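Local structure of hypothetical protein yiiX (Escherichia coli, 2IF6) at residues S18-I23 with D30-G35; V38-K43 with V53-L58; Y45-V50 with Q89-Y94; K118-Q121 with G125-V128. The protein is of unproven function but belongs to the permuted papain-like amidase family C92 and is probably a hydrolase. One frame throughout, in Å; residues are numbered along the deposited sequence.

Contact 1 (S18-I23 with D30-G35)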
loop_
_atom_site.group_PDB
_atom_site.type_symbol
_atom_site.label_atom_id
_atom_site.label_comp_id
_atom_site.label_asym_id
_atom_site.label_seq_id
_atom_site.Cartn_x
_atom_site.Cartn_y
_atom_site.Cartn_z
ATOM N N SER A 18 10.122 11.007 -5.060
ATOM C CA SER A 18 9.794 12.450 -5.094
ATOM C C SER A 18 8.301 12.745 -4.853
ATOM O O SER A 18 7.964 13.833 -4.392
ATOM C CB SER A 18 10.248 13.083 -6.424
ATOM O OG SER A 18 9.943 12.209 -7.502
ATOM N N GLN A 19 7.412 11.796 -5.139
ATOM C CA GLN A 19 6.001 12.014 -4.813
ATOM C C GLN A 19 5.659 11.786 -3.333
ATOM O O GLN A 19 4.532 12.027 -2.927
ATOM C CB GLN A 19 5.058 11.196 -5.703
ATOM C CG GLN A 19 5.086 9.701 -5.498
ATOM C CD GLN A 19 5.758 8.968 -6.648
ATOM O OE1 GLN A 19 6.948 9.191 -6.947
ATOM N NE2 GLN A 19 4.994 8.082 -7.311
ATOM N N SER A 20 6.619 11.325 -2.536
ATOM C CA SER A 20 6.296 10.849 -1.195
ATOM C C SER A 20 5.662 11.927 -0.311
ATOM O O SER A 20 4.647 11.688 0.346
ATOM C CB SER A 20 7.529 10.244 -0.534
ATOM O OG SER A 20 7.249 9.887 0.803
ATOM N N LYS A 21 6.256 13.121 -0.326
ATOM C CA LYS A 21 5.748 14.235 0.448
ATOM C C LYS A 21 4.342 14.678 0.045
ATOM O O LYS A 21 3.475 14.908 0.893
ATOM C CB LYS A 21 6.753 15.402 0.400
ATOM C CG LYS A 21 6.397 16.511 1.356
ATOM C CD LYS A 21 6.633 16.074 2.801
ATOM C CE LYS A 21 5.421 16.428 3.636
ATOM N NZ LYS A 21 5.784 16.676 5.062
ATOM N N ALA A 22 4.099 14.793 -1.253
ATOM C CA ALA A 22 2.764 15.132 -1.743
ATOM C C ALA A 22 1.713 14.126 -1.272
ATOM O O ALA A 22 0.634 14.511 -0.863
ATOM C CB ALA A 22 2.777 15.208 -3.275
ATOM N N ILE A 23 2.045 12.834 -1.357
ATOM C CA ILE A 23 1.159 11.781 -0.895
ATOM C C ILE A 23 0.859 11.950 0.604
ATOM O O ILE A 23 -0.292 11.965 1.000
ATOM C CB ILE A 23 1.726 10.370 -1.191
ATOM C CG1 ILE A 23 1.645 10.068 -2.704
ATOM C CG2 ILE A 23 0.928 9.315 -0.452
ATOM C CD1 ILE A 23 2.476 8.888 -3.124
ATOM N N ASP A 30 1.591 9.805 7.549
ATOM C CA ASP A 30 2.992 9.466 7.470
ATOM C C ASP A 30 3.339 8.399 6.419
ATOM O O ASP A 30 4.495 8.251 6.078
ATOM C CB ASP A 30 3.457 8.946 8.830
ATOM C CG ASP A 30 3.445 10.034 9.918
ATOM O OD1 ASP A 30 3.610 11.229 9.555
ATOM O OD2 ASP A 30 3.283 9.660 11.126
ATOM N N TYR A 31 2.367 7.634 5.941
ATOM C CA TYR A 31 2.665 6.451 5.126
ATOM C C TYR A 31 2.574 6.816 3.666
ATOM O O TYR A 31 1.540 7.325 3.211
ATOM C CB TYR A 31 1.678 5.291 5.413
ATOM C CG TYR A 31 1.499 5.102 6.883
ATOM C CD1 TYR A 31 2.606 5.050 7.712
ATOM C CD2 TYR A 31 0.221 5.056 7.464
ATOM C CE1 TYR A 31 2.479 4.947 9.091
ATOM C CE2 TYR A 31 0.093 4.949 8.840
ATOM C CZ TYR A 31 1.241 4.896 9.627
ATOM O OH TYR A 31 1.159 4.778 10.970
ATOM N N SER A 32 3.628 6.536 2.927
ATOM C CA SER A 32 3.584 6.795 1.508
ATOM C C SER A 32 3.912 5.580 0.641
ATOM O O SER A 32 3.983 5.699 -0.604
ATOM C CB SER A 32 4.467 8.017 1.184
ATOM O OG SER A 32 5.810 7.761 1.537
ATOM N N HIS A 33 4.118 4.416 1.277
ATOM C CA HIS A 33 4.240 3.160 0.532
ATOM C C HIS A 33 3.750 2.009 1.391
ATOM O O HIS A 33 3.841 2.087 2.609
ATOM C CB HIS A 33 5.687 2.908 0.110
ATOM C CG HIS A 33 5.850 1.747 -0.827
ATOM N ND1 HIS A 33 5.047 1.567 -1.939
ATOM C CD2 HIS A 33 6.723 0.707 -0.813
ATOM C CE1 HIS A 33 5.431 0.466 -2.575
ATOM N NE2 HIS A 33 6.436 -0.080 -1.907
ATOM N N THR A 34 3.187 0.976 0.766
ATOM C CA THR A 34 2.681 -0.191 1.517
ATOM C C THR A 34 2.933 -1.463 0.697
ATOM O O THR A 34 3.107 -1.401 -0.533
ATOM C CB THR A 34 1.182 -0.002 1.901
ATOM O OG1 THR A 34 0.739 -1.041 2.782
ATOM C CG2 THR A 34 0.311 0.001 0.686
ATOM N N GLY A 35 3.036 -2.592 1.379
ATOM C CA GLY A 35 3.074 -3.890 0.696
ATOM C C GLY A 35 2.500 -4.930 1.644
ATOM O O GLY A 35 2.110 -4.593 2.792
#

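Contact 2 (V38-K43 with V53-L58)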
loop_
_atom_site.group_PDB
_atom_site.type_symbol
_atom_site.label_atom_id
_atom_site.label_comp_id
_atom_site.label_asym_id
_atom_site.label_seq_id
_atom_site.Cartn_x
_atom_site.Cartn_y
_atom_site.Cartn_z
ATOM N N VAL A 38 4.401 -11.926 2.242
ATOM C CA VAL A 38 4.151 -13.297 1.757
ATOM C C VAL A 38 5.355 -14.150 2.205
ATOM O O VAL A 38 6.516 -13.819 1.878
ATOM C CB VAL A 38 3.924 -13.394 0.236
ATOM C CG1 VAL A 38 3.765 -14.861 -0.194
ATOM C CG2 VAL A 38 2.692 -12.640 -0.162
ATOM N N MET A 39 5.083 -15.185 2.998
ATOM C CA MET A 39 6.101 -16.153 3.391
ATOM C C MET A 39 6.300 -17.142 2.248
ATOM O O MET A 39 5.375 -17.834 1.817
ATOM C CB MET A 39 5.757 -16.852 4.719
ATOM C CG MET A 39 5.357 -15.894 5.836
ATOM S SD MET A 39 6.516 -14.527 6.181
ATOM C CE MET A 39 7.847 -15.442 6.885
ATOM N N ARG A 40 7.507 -17.154 1.700
ATOM C CA ARG A 40 7.832 -18.059 0.602
ATOM C C ARG A 40 8.927 -18.982 1.097
ATOM O O ARG A 40 9.990 -18.523 1.510
ATOM C CB ARG A 40 8.292 -17.284 -0.615
ATOM C CG ARG A 40 7.289 -16.250 -1.120
ATOM C CD ARG A 40 7.976 -15.381 -2.171
ATOM N NE ARG A 40 8.060 -16.006 -3.488
ATOM C CZ ARG A 40 8.970 -15.687 -4.411
ATOM N NH1 ARG A 40 9.899 -14.762 -4.164
ATOM N NH2 ARG A 40 8.974 -16.281 -5.581
ATOM N N ASN A 41 8.642 -20.281 1.141
ATOM C CA ASN A 41 9.545 -21.243 1.800
ATOM C C ASN A 41 9.949 -20.748 3.187
ATOM O O ASN A 41 11.111 -20.825 3.584
ATOM C CB ASN A 41 10.772 -21.533 0.913
ATOM C CG ASN A 41 11.549 -22.781 1.335
ATOM O OD1 ASN A 41 12.379 -23.280 0.572
ATOM N ND2 ASN A 41 11.317 -23.269 2.552
ATOM N N LYS A 42 8.972 -20.209 3.927
ATOM C CA LYS A 42 9.141 -19.775 5.317
ATOM C C LYS A 42 10.040 -18.530 5.487
ATOM O O LYS A 42 10.466 -18.224 6.597
ATOM C CB LYS A 42 9.651 -20.909 6.239
ATOM C CG LYS A 42 8.895 -22.239 6.126
ATOM C CD LYS A 42 7.673 -22.249 6.993
ATOM C CE LYS A 42 6.819 -23.495 6.701
ATOM N NZ LYS A 42 5.526 -23.358 7.393
ATOM N N LYS A 43 10.297 -17.831 4.388
ATOM C CA LYS A 43 11.120 -16.648 4.403
ATOM C C LYS A 43 10.228 -15.475 4.048
ATOM O O LYS A 43 9.411 -15.592 3.132
ATOM C CB LYS A 43 12.203 -16.760 3.329
ATOM C CG LYS A 43 13.195 -17.929 3.567
ATOM C CD LYS A 43 14.077 -18.072 2.335
ATOM C CE LYS A 43 15.198 -19.063 2.569
ATOM N NZ LYS A 43 14.686 -20.307 3.228
ATOM N N VAL A 53 4.686 -5.098 -10.153
ATOM C CA VAL A 53 4.286 -5.811 -8.932
ATOM C C VAL A 53 5.239 -6.996 -8.802
ATOM O O VAL A 53 5.509 -7.727 -9.777
ATOM C CB VAL A 53 2.822 -6.290 -8.980
ATOM C CG1 VAL A 53 2.492 -7.134 -7.720
ATOM C CG2 VAL A 53 1.808 -5.071 -9.177
ATOM N N LYS A 54 5.765 -7.190 -7.601
ATOM C CA LYS A 54 6.889 -8.108 -7.387
ATOM C C LYS A 54 7.025 -8.463 -5.909
ATOM O O LYS A 54 6.431 -7.807 -5.030
ATOM C CB LYS A 54 8.201 -7.439 -7.828
ATOM C CG LYS A 54 8.641 -6.322 -6.845
ATOM C CD LYS A 54 9.819 -5.498 -7.343
ATOM C CE LYS A 54 11.134 -6.155 -6.960
ATOM N NZ LYS A 54 12.305 -5.452 -7.605
ATOM N N TYR A 55 7.830 -9.480 -5.647
ATOM C CA TYR A 55 8.280 -9.820 -4.288
ATOM C C TYR A 55 9.673 -9.268 -4.000
ATOM O O TYR A 55 10.591 -9.398 -4.821
ATOM C CB TYR A 55 8.393 -11.326 -4.123
ATOM C CG TYR A 55 7.175 -12.137 -4.466
ATOM C CD1 TYR A 55 6.026 -12.093 -3.668
ATOM C CD2 TYR A 55 7.194 -13.003 -5.561
ATOM C CE1 TYR A 55 4.930 -12.889 -3.959
ATOM C CE2 TYR A 55 6.115 -13.778 -5.877
ATOM C CZ TYR A 55 4.985 -13.729 -5.075
ATOM O OH TYR A 55 3.926 -14.510 -5.427
ATOM N N THR A 56 9.836 -8.698 -2.817
ATOM C CA THR A 56 11.097 -8.149 -2.368
ATOM C C THR A 56 11.453 -8.728 -1.003
ATOM O O THR A 56 10.600 -8.748 -0.126
ATOM C CB THR A 56 10.950 -6.613 -2.182
ATOM O OG1 THR A 56 10.574 -6.036 -3.434
ATOM C CG2 THR A 56 12.232 -5.993 -1.711
ATOM N N PRO A 57 12.717 -9.163 -0.796
ATOM C CA PRO A 57 13.075 -9.634 0.549
ATOM C C PRO A 57 12.804 -8.569 1.624
ATOM O O PRO A 57 13.085 -7.397 1.435
ATOM C CB PRO A 57 14.572 -9.940 0.430
ATOM C CG PRO A 57 14.790 -10.244 -0.983
ATOM C CD PRO A 57 13.842 -9.325 -1.747
ATOM N N LEU A 58 12.212 -8.979 2.727
ATOM C CA LEU A 58 11.816 -8.037 3.790
ATOM C C LEU A 58 12.956 -7.111 4.275
ATOM O O LEU A 58 12.769 -5.917 4.469
ATOM C CB LEU A 58 11.205 -8.805 4.967
ATOM C CG LEU A 58 10.824 -7.971 6.191
ATOM C CD1 LEU A 58 9.682 -6.970 5.812
ATOM C CD2 LEU A 58 10.360 -8.892 7.313
#

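Contact 3 (Y45-V50 with Q89-Y94)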
loop_
_atom_site.group_PDB
_atom_site.type_symbol
_atom_site.label_atom_id
_atom_site.label_comp_id
_atom_site.label_asym_id
_atom_site.label_seq_id
_atom_site.Cartn_x
_atom_site.Cartn_y
_atom_site.Cartn_z
ATOM N N TYR A 45 8.920 -12.197 2.416
ATOM C CA TYR A 45 9.027 -11.298 1.296
ATOM C C TYR A 45 7.907 -10.279 1.409
ATOM O O TYR A 45 6.874 -10.568 2.012
ATOM C CB TYR A 45 8.898 -12.060 -0.024
ATOM C CG TYR A 45 10.118 -12.935 -0.329
ATOM C CD1 TYR A 45 10.986 -12.617 -1.385
ATOM C CD2 TYR A 45 10.393 -14.078 0.428
ATOM C CE1 TYR A 45 12.091 -13.408 -1.665
ATOM C CE2 TYR A 45 11.538 -14.886 0.164
ATOM C CZ TYR A 45 12.355 -14.542 -0.899
ATOM O OH TYR A 45 13.463 -15.308 -1.182
ATOM N N VAL A 46 8.100 -9.113 0.801
ATOM C CA VAL A 46 7.062 -8.100 0.714
ATOM C C VAL A 46 6.568 -8.039 -0.746
ATOM O O VAL A 46 7.333 -7.690 -1.677
ATOM C CB VAL A 46 7.550 -6.692 1.220
ATOM C CG1 VAL A 46 6.435 -5.633 1.038
ATOM C CG2 VAL A 46 8.013 -6.772 2.680
ATOM N N PHE A 47 5.291 -8.395 -0.937
ATOM C CA PHE A 47 4.602 -8.266 -2.225
ATOM C C PHE A 47 4.199 -6.804 -2.364
ATOM O O PHE A 47 3.457 -6.293 -1.508
ATOM C CB PHE A 47 3.326 -9.130 -2.151
ATOM C CG PHE A 47 2.365 -8.944 -3.292
ATOM C CD1 PHE A 47 2.563 -9.624 -4.501
ATOM C CD2 PHE A 47 1.219 -8.134 -3.146
ATOM C CE1 PHE A 47 1.657 -9.518 -5.572
ATOM C CE2 PHE A 47 0.295 -8.002 -4.238
ATOM C CZ PHE A 47 0.525 -8.704 -5.447
ATOM N N GLU A 48 4.694 -6.125 -3.409
ATOM C CA GLU A 48 4.448 -4.678 -3.545
ATOM C C GLU A 48 4.349 -4.250 -5.001
ATOM O O GLU A 48 4.969 -4.869 -5.861
ATOM C CB GLU A 48 5.583 -3.895 -2.883
ATOM C CG GLU A 48 6.975 -4.330 -3.427
ATOM C CD GLU A 48 8.096 -3.418 -2.986
ATOM O OE1 GLU A 48 7.825 -2.316 -2.463
ATOM O OE2 GLU A 48 9.271 -3.782 -3.198
ATOM N N ALA A 49 3.568 -3.208 -5.262
ATOM C CA ALA A 49 3.444 -2.638 -6.612
ATOM C C ALA A 49 4.427 -1.492 -6.683
ATOM O O ALA A 49 4.169 -0.426 -6.143
ATOM C CB ALA A 49 2.034 -2.159 -6.857
ATOM N N VAL A 50 5.578 -1.734 -7.298
ATOM C CA VAL A 50 6.568 -0.670 -7.548
ATOM C C VAL A 50 7.018 -0.581 -9.016
ATOM O O VAL A 50 8.044 -0.003 -9.308
ATOM C CB VAL A 50 7.810 -0.818 -6.662
ATOM C CG1 VAL A 50 7.458 -0.550 -5.206
ATOM C CG2 VAL A 50 8.471 -2.207 -6.840
ATOM N N GLN A 89 -2.123 -16.955 -3.150
ATOM C CA GLN A 89 -2.632 -17.400 -4.465
ATOM C C GLN A 89 -3.115 -16.247 -5.341
ATOM O O GLN A 89 -2.816 -16.152 -6.535
ATOM C CB GLN A 89 -3.817 -18.348 -4.222
ATOM C CG GLN A 89 -4.293 -19.187 -5.405
ATOM C CD GLN A 89 -5.343 -20.245 -5.006
ATOM O OE1 GLN A 89 -6.265 -19.980 -4.209
ATOM N NE2 GLN A 89 -5.217 -21.445 -5.584
ATOM N N THR A 90 -3.938 -15.401 -4.739
ATOM C CA THR A 90 -4.467 -14.230 -5.422
ATOM C C THR A 90 -3.377 -13.249 -5.784
ATOM O O THR A 90 -3.409 -12.687 -6.864
ATOM C CB THR A 90 -5.518 -13.534 -4.537
ATOM O OG1 THR A 90 -6.585 -14.446 -4.307
ATOM C CG2 THR A 90 -6.087 -12.287 -5.214
ATOM N N ALA A 91 -2.408 -13.042 -4.878
ATOM C CA ALA A 91 -1.328 -12.095 -5.139
ATOM C C ALA A 91 -0.654 -12.439 -6.471
ATOM O O ALA A 91 -0.220 -11.542 -7.201
ATOM C CB ALA A 91 -0.322 -12.093 -4.025
ATOM N N LYS A 92 -0.570 -13.737 -6.777
ATOM C CA LYS A 92 0.127 -14.198 -7.989
ATOM C C LYS A 92 -0.457 -13.633 -9.277
ATOM O O LYS A 92 0.257 -13.457 -10.237
ATOM C CB LYS A 92 0.121 -15.726 -8.078
ATOM C CG LYS A 92 0.995 -16.397 -7.050
ATOM C CD LYS A 92 0.954 -17.922 -7.228
ATOM C CE LYS A 92 1.891 -18.578 -6.211
ATOM N NZ LYS A 92 1.818 -20.089 -6.198
ATOM N N ARG A 93 -1.748 -13.345 -9.283
ATOM C CA ARG A 93 -2.457 -12.865 -10.473
ATOM C C ARG A 93 -2.052 -11.447 -10.879
ATOM O O ARG A 93 -2.302 -11.044 -12.001
ATOM C CB ARG A 93 -3.978 -12.933 -10.264
ATOM C CG ARG A 93 -4.499 -14.315 -9.801
ATOM C CD ARG A 93 -5.990 -14.288 -9.435
ATOM N NE ARG A 93 -6.813 -13.645 -10.459
ATOM C CZ ARG A 93 -7.822 -12.811 -10.187
ATOM N NH1 ARG A 93 -8.138 -12.517 -8.920
ATOM N NH2 ARG A 93 -8.518 -12.256 -11.181
ATOM N N TYR A 94 -1.415 -10.699 -9.975
ATOM C CA TYR A 94 -1.040 -9.293 -10.228
ATOM C C TYR A 94 0.459 -9.120 -10.513
ATOM O O TYR A 94 0.904 -8.019 -10.870
ATOM C CB TYR A 94 -1.438 -8.415 -9.021
ATOM C CG TYR A 94 -2.933 -8.409 -8.758
ATOM C CD1 TYR A 94 -3.748 -7.425 -9.301
ATOM C CD2 TYR A 94 -3.523 -9.395 -7.974
ATOM C CE1 TYR A 94 -5.137 -7.425 -9.058
ATOM C CE2 TYR A 94 -4.902 -9.427 -7.755
ATOM C CZ TYR A 94 -5.698 -8.442 -8.292
ATOM O OH TYR A 94 -7.058 -8.471 -8.058
#

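Contact 4 (K118-Q121 with G125-V128)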
loop_
_atom_site.group_PDB
_atom_site.type_symbol
_atom_site.label_atom_id
_atom_site.label_comp_id
_atom_site.label_asym_id
_atom_site.label_seq_id
_atom_site.Cartn_x
_atom_site.Cartn_y
_atom_site.Cartn_z
ATOM N N LYS A 118 -6.897 -4.777 -3.434
ATOM C CA LYS A 118 -7.514 -5.693 -4.407
ATOM C C LYS A 118 -7.259 -7.170 -4.086
ATOM O O LYS A 118 -8.133 -8.031 -4.290
ATOM C CB LYS A 118 -7.118 -5.359 -5.837
ATOM C CG LYS A 118 -7.871 -4.155 -6.377
ATOM C CD LYS A 118 -7.362 -3.726 -7.726
ATOM C CE LYS A 118 -8.260 -2.593 -8.300
ATOM N NZ LYS A 118 -7.845 -2.098 -9.633
ATOM N N VAL A 119 -6.093 -7.467 -3.533
ATOM C CA VAL A 119 -5.776 -8.848 -3.154
ATOM C C VAL A 119 -6.684 -9.307 -1.991
ATOM O O VAL A 119 -7.261 -10.393 -2.037
ATOM C CB VAL A 119 -4.270 -9.038 -2.844
ATOM C CG1 VAL A 119 -4.049 -10.391 -2.123
ATOM C CG2 VAL A 119 -3.426 -8.948 -4.166
ATOM N N TYR A 120 -6.862 -8.464 -0.977
ATOM C CA TYR A 120 -7.701 -8.847 0.169
ATOM C C TYR A 120 -9.135 -9.037 -0.275
ATOM O O TYR A 120 -9.838 -9.946 0.200
ATOM C CB TYR A 120 -7.632 -7.804 1.289
ATOM C CG TYR A 120 -6.689 -8.219 2.387
ATOM C CD1 TYR A 120 -5.318 -7.978 2.293
ATOM C CD2 TYR A 120 -7.157 -8.911 3.494
ATOM C CE1 TYR A 120 -4.448 -8.387 3.319
ATOM C CE2 TYR A 120 -6.304 -9.346 4.500
ATOM C CZ TYR A 120 -4.946 -9.076 4.409
ATOM O OH TYR A 120 -4.117 -9.464 5.433
ATOM N N GLN A 121 -9.563 -8.174 -1.181
ATOM C CA GLN A 121 -10.955 -8.180 -1.601
ATOM C C GLN A 121 -11.187 -9.437 -2.411
ATOM O O GLN A 121 -12.156 -10.145 -2.203
ATOM C CB GLN A 121 -11.278 -6.910 -2.394
ATOM C CG GLN A 121 -12.376 -7.041 -3.508
ATOM C CD GLN A 121 -13.742 -7.414 -2.989
ATOM O OE1 GLN A 121 -14.527 -8.083 -3.691
ATOM N NE2 GLN A 121 -14.052 -6.994 -1.767
ATOM N N GLY A 125 -12.726 -11.618 0.281
ATOM C CA GLY A 125 -13.906 -10.737 0.265
ATOM C C GLY A 125 -13.927 -9.720 1.393
ATOM O O GLY A 125 -15.002 -9.301 1.830
ATOM N N MET A 126 -12.753 -9.310 1.874
ATOM C CA MET A 126 -12.642 -8.259 2.885
ATOM C C MET A 126 -12.325 -6.939 2.189
ATOM O O MET A 126 -11.476 -6.899 1.299
ATOM C CB MET A 126 -11.509 -8.554 3.891
ATOM C CG MET A 126 -11.644 -9.846 4.711
ATOM S SD MET A 126 -10.273 -10.125 5.894
ATOM C CE MET A 126 -9.860 -8.473 6.379
ATOM N N ARG A 127 -12.994 -5.869 2.612
ATOM C CA ARG A 127 -12.655 -4.518 2.184
ATOM C C ARG A 127 -11.795 -3.888 3.276
ATOM O O ARG A 127 -12.285 -3.506 4.355
ATOM C CB ARG A 127 -13.925 -3.704 1.925
ATOM C CG ARG A 127 -14.800 -4.261 0.766
ATOM C CD ARG A 127 -16.141 -3.503 0.645
ATOM N NE ARG A 127 -15.951 -2.073 0.379
ATOM C CZ ARG A 127 -15.972 -1.514 -0.834
ATOM N NH1 ARG A 127 -16.202 -2.250 -1.919
ATOM N NH2 ARG A 127 -15.770 -0.200 -0.960
ATOM N N VAL A 128 -10.497 -3.832 3.021
ATOM C CA VAL A 128 -9.541 -3.373 4.016
ATOM C C VAL A 128 -9.209 -1.913 3.728
ATOM O O VAL A 128 -8.142 -1.598 3.220
ATOM C CB VAL A 128 -8.270 -4.268 4.055
ATOM C CG1 VAL A 128 -7.314 -3.821 5.161
ATOM C CG2 VAL A 128 -8.668 -5.749 4.353
HETATM O O HOH W 1 -16.509 -7.567 -0.797
#

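Contact 1 (S18-I23 with D30-G35)
S20, in the first turn of helix 20-27, meets S32 beside a classic beta bulge at the entry to strand 33-40, where S32 and H33 both face Q13 of the neighbouring strand. H33, the residue after S32, lies in the bulge; with C112 and E48 it has the geometry of a Cys-His-Glu triad, consistent with the papain-like family though unconfirmed here, and its NE2 is hydrogen-bonded to E48 OE1. The backbones come nearest at the two serines, with CA of S20 and CA of S32 5.6 Å apart. Across that gap S32 OG donates a hydrogen bond to S20 OG, the two oxygens being 2.7 Å apart, and the hydroxyls approach end to end. The torsions aim them: OG of S20 stands anti to its own N (chi1 175°), while OG of S32 sits between N and carbonyl carbon (chi1 61°). Both oxygens also bond to one residue of the preceding loop, S20 OG to S15 O and S32 OG to S15 N, which places the pair in a small polar network that ties helix, loop and bulge together. Since both serines are buried, these bonds satisfy hydroxyls that the fold has shut away from solvent. Van der Waals packing adds a little more from the next helical turn. I23 turns toward the bulge, and its branch methyl, rather than its longer CG1 arm, does the touching. I23 CG2 lies 4.2 Å from Y31 O, and I23 CG2 is 4.1 Å from S32 CB.

Contact 2 (V38-K43 with V53-L58)
R40 and Y55 carry this contact by stacking. The guanidinium of R40 lies nearly flat on one face of the Y55 ring, the planes 19° apart and the two centres 4.0 Å from each other. It is displaced toward the CD2 side, where R40 CZ comes to 3.4 Å from Y55 CD2, so that this ring carbon stands over the middle of the guanidinium. The cation-pi geometry is accordingly off-centre, CZ lying 35° from the ring normal. A CH-pi contact complements it: CD of R40, 4.0 Å from the ring centroid, is almost straight above the face. A bend in the arginine chain at chi3 (80°) allows methylene and guanidinium to use the same face. The second kind of interaction is apolar and looser, with V38 CB 4.3 Å from Y55 CE1, met obliquely. Between the two segments the contact is made by side chains; within 38-43, R40 and K43 pair both ways, R40 N to K43 O at 2.8 Å and K43 N to R40 O at 3.0 Å, closing a type I' turn. Strand 43-49 runs between strands 33-40 and 53-57, bonding by backbone to both (V38 with Y45, T56 with V46), and its Y45 makes a further cation-pi contact with R40 and touches Y55. Side chains thus bridge the outer strands of a three-stranded antiparallel meander, whose first connection is a two-residue type I' beta-hairpin.

Contact 3 (Y45-V50 with Q89-Y94)
Strand 43-49 passes the C-terminal end of helix 81-91 with F47 opposite A91, their CA atoms 7.6 Å apart, and the last turn of the 89-94 segment is drawn in by bonds three residues long, R93 N to T90 O at 3.0 Å and Y94 N to A91 O at 3.1 Å. F47 spans the gap. Its ring is set anti to the backbone N (chi1 170°), which carries the ring out from the strand to the A91 methyl. A91 presents that methyl to one ring face: CB lies 3.7 Å from the ring centroid and 16° off the normal, a CH-pi contact displaced toward the CE1 side, where CE1 and CB are 3.6 Å apart. The carbonyl of A91 is close as well, with its O 3.2 Å from F47 CE1, although that oxygen already accepts the Y94 amide. Y94 approaches otherwise, at the ring edge near its plane, where its CB is 4.1 Å from F47 CZ, while the phenol turns off toward N122 and D107. A91 CB over the face and Y94 CB at the rim therefore touch the phenyl from different directions, with A91 O close to CE1, in a buried setting. Further side chains pack on this ring: V115 and V119 of helix 112-124, V53 and Y55 of strand 53-57, and L95, so that F47 sits where two helices cover the sheet.

Contact 4 (K118-Q121 with G125-V128)
Y120 and Q121, in the last turns of helix 112-124, are met by the chain that leaves it, and backbone bonds come first. G125 N reaches Q121 O at 2.9 Å, but the angle at the hydrogen is only 126°, so the bond is weak. M126 N reaches back a residue further, to Y120 O, at 3.4 Å and a straighter 157°; its length makes it weak too. G125 is the first residue out of helical geometry, its positive phi turning the chain back along the helix. A CA-H...O contact in the other direction accompanies the returning chain, Q121 CA lying 3.2 Å from M126 O. Apolar and aromatic contacts gather at Y120. V128 sets its CG2 methyl 3.6 Å from Y120 CD2, and M126, running alongside the tyrosine, brings CE to 4.0 Å from the same CD2. A bend at chi3 (34°) curls that methyl back, while SD lies at the ring edge, 5.3 Å from the centroid, in a Met-aromatic contact. The phenol end is held beyond these segments, OH bonding to G8 O. Water supplies the last kind: Q121 NE2 donates to a molecule 2.7 Å away, which gives a weak bond to G125 O. The chemistry implies that neither direct hydrogen bond between the two segments is strong: two weak backbone bonds and a bridging water link them, while the packing of Y120 against M126 and V128 adds buried apolar contact.

In the fold
From the N terminus, contact 1 closes the short loop through helix 20-27 and reaches the start of strand 33-40. The same strand ends in contact 2, which closes the loop containing strand 43-49. Contact 3 opens within that loop and closes at the end of helix 81-91, so contacts 2 and 3 cross, and V53 CG1 packs on F47 CE1 where they touch. T56 OG1 and E48 OE2 join them, probably by a hydrogen bond. Contact 4 comes last; V119 packs on F47 and Y94 and so links it to contact 3. Contacts 1 to 3 share the six-stranded sheet; contact 3 lays the end of helix 81-91 against it, and contact 4 folds a loop back on helix 112-124.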